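Local coordinates for hypothetical protein ST0148 (Sulfolobus tokodaii, PDB 2PD2), which is of unknown function but belongs to the DsrE/DsrF-like family, whose studied members include proteins that handle sulfur, at residues A[39-44]-A[74-79]; A[33-38]-A[63-68]. One frame throughout, in Å; residues are numbered along the deposited sequence.

Contact 1 of 2, residues A[39-44]-A[74-79]; sequences SAIKAL and QNLSHD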
loop_
_atom_site.group_PDB
_atom_site.type_symbol
_atom_site.label_atom_id
_atom_site.label_comp_id
_atom_site.label_asym_id
_atom_site.label_seq_id
_atom_site.Cartn_x
_atom_site.Cartn_y
_atom_site.Cartn_z
ATOM N N SER A 39 -8.402 -1.852 -11.307
ATOM C CA SER A 39 -9.163 -0.820 -12.010
ATOM C C SER A 39 -8.364 0.375 -12.505
ATOM O O SER A 39 -8.790 1.077 -13.425
ATOM C CB SER A 39 -10.320 -0.320 -11.136
ATOM O OG SER A 39 -9.840 0.392 -10.012
ATOM N N ALA A 40 -7.200 0.611 -11.914
ATOM C CA ALA A 40 -6.390 1.752 -12.318
ATOM C C ALA A 40 -5.938 1.663 -13.780
ATOM O O ALA A 40 -5.579 2.672 -14.387
ATOM C CB ALA A 40 -5.177 1.895 -11.380
ATOM N N ILE A 41 -5.967 0.464 -14.355
ATOM C CA ILE A 41 -5.547 0.295 -15.747
ATOM C C ILE A 41 -6.346 1.216 -16.682
ATOM O O ILE A 41 -5.856 1.630 -17.736
ATOM C CB ILE A 41 -5.734 -1.177 -16.217
ATOM C CG1 ILE A 41 -5.073 -1.387 -17.579
ATOM C CG2 ILE A 41 -7.221 -1.510 -16.326
ATOM C CD1 ILE A 41 -3.560 -1.295 -17.540
ATOM N N LYS A 42 -7.571 1.545 -16.288
ATOM C CA LYS A 42 -8.413 2.396 -17.118
ATOM C C LYS A 42 -7.807 3.772 -17.357
ATOM O O LYS A 42 -8.157 4.450 -18.323
ATOM C CB LYS A 42 -9.805 2.531 -16.500
ATOM C CG LYS A 42 -10.597 1.232 -16.515
ATOM C CD LYS A 42 -11.995 1.410 -15.946
ATOM C CE LYS A 42 -11.973 1.718 -14.459
ATOM N NZ LYS A 42 -13.359 1.937 -13.940
ATOM N N ALA A 43 -6.887 4.178 -16.490
ATOM C CA ALA A 43 -6.256 5.475 -16.645
ATOM C C ALA A 43 -5.337 5.507 -17.859
ATOM O O ALA A 43 -4.939 6.583 -18.301
ATOM C CB ALA A 43 -5.470 5.845 -15.382
ATOM N N LEU A 44 -5.001 4.340 -18.406
ATOM C CA LEU A 44 -4.118 4.295 -19.573
ATOM C C LEU A 44 -4.876 4.288 -20.903
ATOM O O LEU A 44 -4.280 4.097 -21.961
ATOM C CB LEU A 44 -3.189 3.069 -19.506
ATOM C CG LEU A 44 -2.310 2.966 -18.257
ATOM C CD1 LEU A 44 -1.395 1.760 -18.371
ATOM C CD2 LEU A 44 -1.496 4.237 -18.092
ATOM N N GLN A 74 -10.798 -5.893 -17.530
ATOM C CA GLN A 74 -11.545 -4.653 -17.737
ATOM C C GLN A 74 -12.055 -4.586 -19.178
ATOM O O GLN A 74 -12.591 -3.568 -19.615
ATOM C CB GLN A 74 -10.655 -3.438 -17.454
ATOM C CG GLN A 74 -10.340 -3.199 -15.976
ATOM C CD GLN A 74 -11.567 -2.810 -15.180
ATOM O OE1 GLN A 74 -12.430 -2.076 -15.667
ATOM N NE2 GLN A 74 -11.647 -3.287 -13.947
ATOM N N ASN A 75 -11.877 -5.684 -19.907
ATOM C CA ASN A 75 -12.296 -5.783 -21.302
ATOM C C ASN A 75 -11.774 -4.635 -22.152
ATOM O O ASN A 75 -12.541 -3.985 -22.862
ATOM C CB ASN A 75 -13.821 -5.841 -21.408
ATOM C CG ASN A 75 -14.395 -7.089 -20.778
ATOM O OD1 ASN A 75 -13.826 -8.172 -20.902
ATOM N ND2 ASN A 75 -15.532 -6.950 -20.106
ATOM N N LEU A 76 -10.471 -4.383 -22.070
ATOM C CA LEU A 76 -9.860 -3.320 -22.856
ATOM C C LEU A 76 -9.016 -3.933 -23.960
ATOM O O LEU A 76 -8.629 -5.093 -23.879
ATOM C CB LEU A 76 -8.973 -2.429 -21.981
ATOM C CG LEU A 76 -9.647 -1.748 -20.790
ATOM C CD1 LEU A 76 -8.638 -0.842 -20.101
ATOM C CD2 LEU A 76 -10.859 -0.951 -21.253
ATOM N N SER A 77 -8.741 -3.141 -24.988
ATOM C CA SER A 77 -7.931 -3.575 -26.120
ATOM C C SER A 77 -6.637 -2.769 -26.121
ATOM O O SER A 77 -6.646 -1.579 -25.808
ATOM C CB SER A 77 -8.685 -3.332 -27.427
ATOM O OG SER A 77 -7.844 -3.549 -28.545
ATOM N N HIS A 78 -5.527 -3.410 -26.472
ATOM C CA HIS A 78 -4.246 -2.711 -26.496
ATOM C C HIS A 78 -4.301 -1.549 -27.471
ATOM O O HIS A 78 -3.559 -0.575 -27.341
ATOM C CB HIS A 78 -3.117 -3.665 -26.885
ATOM C CG HIS A 78 -3.008 -4.858 -25.994
ATOM N ND1 HIS A 78 -3.420 -4.840 -24.677
ATOM C CD2 HIS A 78 -2.536 -6.106 -26.220
ATOM C CE1 HIS A 78 -3.210 -6.023 -24.135
ATOM N NE2 HIS A 78 -2.675 -6.812 -25.051
ATOM N N ASP A 79 -5.191 -1.664 -28.450
ATOM C CA ASP A 79 -5.385 -0.619 -29.445
ATOM C C ASP A 79 -5.937 0.641 -28.787
ATOM O O ASP A 79 -5.741 1.746 -29.286
ATOM C CB ASP A 79 -6.382 -1.085 -30.510
ATOM C CG ASP A 79 -5.793 -2.109 -31.448
ATOM O OD1 ASP A 79 -5.063 -3.002 -30.968
ATOM O OD2 ASP A 79 -6.066 -2.030 -32.664
HETATM O O HOH W 1 -14.553 -0.832 -14.533
#
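Gln74 lays its aliphatic part along Ile41, with CG of Gln74 3.6 Å from CG2 of Ile41, the two side chains running past each other in opposite directions. The glutamine chain is bent at CB-CG (chi2 -67°), which brings the amide to Ser39 and Lys42. The two ends of the amide go to different residues: NE2 of Gln74 is 4.0 Å from CA of Ser39, while OE1 of Gln74 sits 3.5 Å from CD of Lys42. The lysine chain crosses the glutamine at about a right angle, and its ammonium group is joined to the amide through one water, which accepts from NZ of Lys42 at 3.1 Å and donates to OE1 of Gln74 at 2.7 Å. The kink about CG-CD (chi3 -67°) carries NZ round to that water; Phe10 gives the same lysine a cation-pi partner. Leu76 adds a purely apolar touch from farther along the loop, its CD1 4.1 Å from CG2 of Ile41. The methyl CG2 of Ile41 is thus shared by Gln74 and Leu76, and Ile71 of helix 68-73 packs on both Ile41 and Leu76. Ser39 OG is bonded elsewhere, to the backbone N of Phe10. In segment 74-79, Asn75 has positive phi (52°) and is the C-prime residue of a Schellman motif: Leu76 N bonds to Ile71 O and Asn75 N to Arg72 O. The 3-10 segment after strand 31-36 packs, near the surface, on the loop where this Schellman motif ends helix 68-73.

Contact 2 of 2, residues A[33-38]-A[63-68]; sequences EVVLHQ and LIVGCE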
loop_
_atom_site.group_PDB
_atom_site.type_symbol
_atom_site.label_atom_id
_atom_site.label_comp_id
_atom_site.label_asym_id
_atom_site.label_seq_id
_atom_site.Cartn_x
_atom_site.Cartn_y
_atom_site.Cartn_z
ATOM N N GLU A 33 9.435 3.587 -12.304
ATOM C CA GLU A 33 8.588 2.717 -13.110
ATOM C C GLU A 33 7.237 2.675 -12.406
ATOM O O GLU A 33 7.152 2.341 -11.226
ATOM C CB GLU A 33 9.127 1.286 -13.198
ATOM C CG GLU A 33 8.157 0.368 -13.949
ATOM C CD GLU A 33 8.629 -1.076 -14.040
ATOM O OE1 GLU A 33 9.850 -1.307 -14.120
ATOM O OE2 GLU A 33 7.771 -1.981 -14.054
ATOM N N VAL A 34 6.183 3.026 -13.122
ATOM C CA VAL A 34 4.858 3.019 -12.533
ATOM C C VAL A 34 4.049 1.873 -13.111
ATOM O O VAL A 34 3.854 1.789 -14.325
ATOM C CB VAL A 34 4.110 4.333 -12.805
ATOM C CG1 VAL A 34 2.777 4.324 -12.063
ATOM C CG2 VAL A 34 4.961 5.521 -12.367
ATOM N N VAL A 35 3.578 0.999 -12.234
ATOM C CA VAL A 35 2.781 -0.156 -12.637
ATOM C C VAL A 35 1.311 0.028 -12.255
ATOM O O VAL A 35 0.977 0.118 -11.069
ATOM C CB VAL A 35 3.291 -1.442 -11.950
ATOM C CG1 VAL A 35 2.385 -2.628 -12.312
ATOM C CG2 VAL A 35 4.734 -1.713 -12.355
ATOM N N LEU A 36 0.434 0.081 -13.254
ATOM C CA LEU A 36 -0.990 0.223 -12.976
ATOM C C LEU A 36 -1.720 -1.099 -13.190
ATOM O O LEU A 36 -1.574 -1.735 -14.239
ATOM C CB LEU A 36 -1.612 1.315 -13.852
ATOM C CG LEU A 36 -1.043 2.733 -13.676
ATOM C CD1 LEU A 36 0.229 2.887 -14.511
ATOM C CD2 LEU A 36 -2.068 3.756 -14.117
ATOM N N HIS A 37 -2.478 -1.526 -12.179
ATOM C CA HIS A 37 -3.242 -2.756 -12.280
ATOM C C HIS A 37 -4.616 -2.620 -11.641
ATOM O O HIS A 37 -4.978 -1.547 -11.136
ATOM C CB HIS A 37 -2.463 -3.958 -11.711
ATOM C CG HIS A 37 -2.203 -3.897 -10.236
ATOM N ND1 HIS A 37 -2.698 -4.837 -9.361
ATOM C CD2 HIS A 37 -1.442 -3.055 -9.494
ATOM C CE1 HIS A 37 -2.258 -4.580 -8.142
ATOM N NE2 HIS A 37 -1.490 -3.507 -8.197
ATOM N N GLN A 38 -5.383 -3.705 -11.667
ATOM C CA GLN A 38 -6.756 -3.679 -11.171
ATOM C C GLN A 38 -7.482 -2.564 -11.945
ATOM O O GLN A 38 -7.189 -2.340 -13.113
ATOM C CB GLN A 38 -6.814 -3.418 -9.664
ATOM C CG GLN A 38 -6.212 -4.533 -8.810
ATOM C CD GLN A 38 -6.605 -4.425 -7.342
ATOM O OE1 GLN A 38 -7.137 -3.403 -6.901
ATOM N NE2 GLN A 38 -6.340 -5.483 -6.576
ATOM N N LEU A 63 8.948 5.247 -16.753
ATOM C CA LEU A 63 8.411 4.051 -17.399
ATOM C C LEU A 63 6.988 3.776 -16.923
ATOM O O LEU A 63 6.763 3.537 -15.728
ATOM C CB LEU A 63 9.302 2.836 -17.090
ATOM C CG LEU A 63 8.880 1.480 -17.671
ATOM C CD1 LEU A 63 8.782 1.579 -19.201
ATOM C CD2 LEU A 63 9.899 0.408 -17.267
ATOM N N ILE A 64 6.034 3.815 -17.849
ATOM C CA ILE A 64 4.628 3.572 -17.519
ATOM C C ILE A 64 4.257 2.162 -17.959
ATOM O O ILE A 64 4.331 1.836 -19.141
ATOM C CB ILE A 64 3.690 4.585 -18.221
ATOM C CG1 ILE A 64 4.086 6.019 -17.848
ATOM C CG2 ILE A 64 2.246 4.314 -17.817
ATOM C CD1 ILE A 64 4.087 6.305 -16.337
ATOM N N VAL A 65 3.843 1.335 -17.001
ATOM C CA VAL A 65 3.514 -0.060 -17.275
ATOM C C VAL A 65 2.086 -0.460 -16.913
ATOM O O VAL A 65 1.597 -0.151 -15.826
ATOM C CB VAL A 65 4.507 -0.987 -16.516
ATOM C CG1 VAL A 65 4.078 -2.435 -16.621
ATOM C CG2 VAL A 65 5.908 -0.816 -17.085
ATOM N N GLY A 66 1.426 -1.165 -17.829
ATOM C CA GLY A 66 0.066 -1.617 -17.584
ATOM C C GLY A 66 -0.003 -3.129 -17.426
ATOM O O GLY A 66 0.715 -3.865 -18.108
ATOM N N CYS A 67 -0.869 -3.594 -16.529
ATOM C CA CYS A 67 -1.036 -5.024 -16.271
ATOM C C CYS A 67 -1.949 -5.706 -17.293
ATOM O O CYS A 67 -3.098 -5.305 -17.470
ATOM C CB CYS A 67 -1.606 -5.230 -14.862
ATOM S SG CYS A 67 -2.166 -6.920 -14.520
ATOM N N GLU A 68 -1.434 -6.740 -17.955
ATOM C CA GLU A 68 -2.200 -7.488 -18.959
ATOM C C GLU A 68 -3.431 -8.157 -18.346
ATOM O O GLU A 68 -4.508 -8.142 -18.939
ATOM C CB GLU A 68 -1.309 -8.547 -19.619
ATOM C CG GLU A 68 -2.024 -9.532 -20.542
ATOM C CD GLU A 68 -2.501 -8.902 -21.833
ATOM O OE1 GLU A 68 -1.691 -8.233 -22.507
ATOM O OE2 GLU A 68 -3.688 -9.084 -22.181
#
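Val34 is bonded at both its N and its O to strand 63-67: Val34 N to Leu63 O and Val65 N to Val34 O, each 2.7 Å. Leu36 repeats the pattern, its N giving to Val65 O at 2.8 Å and its O taking Cys67 N at 3.0 Å. The last bond is the most bent, 146° at the hydrogen, where strand 63-67 gives way to helix 68-73. This four-bond ladder is the tight part, with Val34, Leu36 and Ile64 packed on one face: CB of Val34 is 4.0 Å from CD1 of Ile64, and CD1 of Leu36 reaches CG2 of Ile64 at 4.1 Å. On the other face the extended Glu33 chain runs alongside Leu63, and OE2 of Glu33 lies 3.7 Å from CG2 of Val65. Glu94 brings a like charge near this buried carboxylate, which may raise the pKa of one of the two acids. The contact is looser at its ends. Leu63 forms a partly exposed margin at one; at the other, past the ladder, His37 and Cys67 meet CB to CB at 3.5 Å. The His37 ring leads away, its NE2 hydrogen-bonded to Gln6 NE2, and Gln38 NE2 is hydrogen-bonded to Ser19 OG of the second subunit. Cys67 is the N-cap of helix 68-73. Strand 31-36, helix 51-59 and strand 63-67 make a beta-alpha-beta crossover, adjacent parallel strands inside a five-stranded parallel sheet.

How the contacts relate
The centres of contacts 1 and 2 lie about 10 Å apart, and their segments alternate along the chain: 33-38, 39-44, 63-68, 74-79. Segment 39-44 directly continues 33-38, while helix 68-73 carries the chain from 63-68 to 74-79. Contact 2 is buried, about 4 Å from the centre of the chain; contact 1 is nearer the surface, about 12 Å out. Ile41 bridges them, CD1 of Ile41 lying 3.6 Å from CA of Gly66, while Leu44, also in segment 39-44, packs on Ile64. Contact 1 thus lies at the C-terminal ends of two strands of the five-stranded parallel sheet, those paired in contact 2, where the segments following them pack against each other.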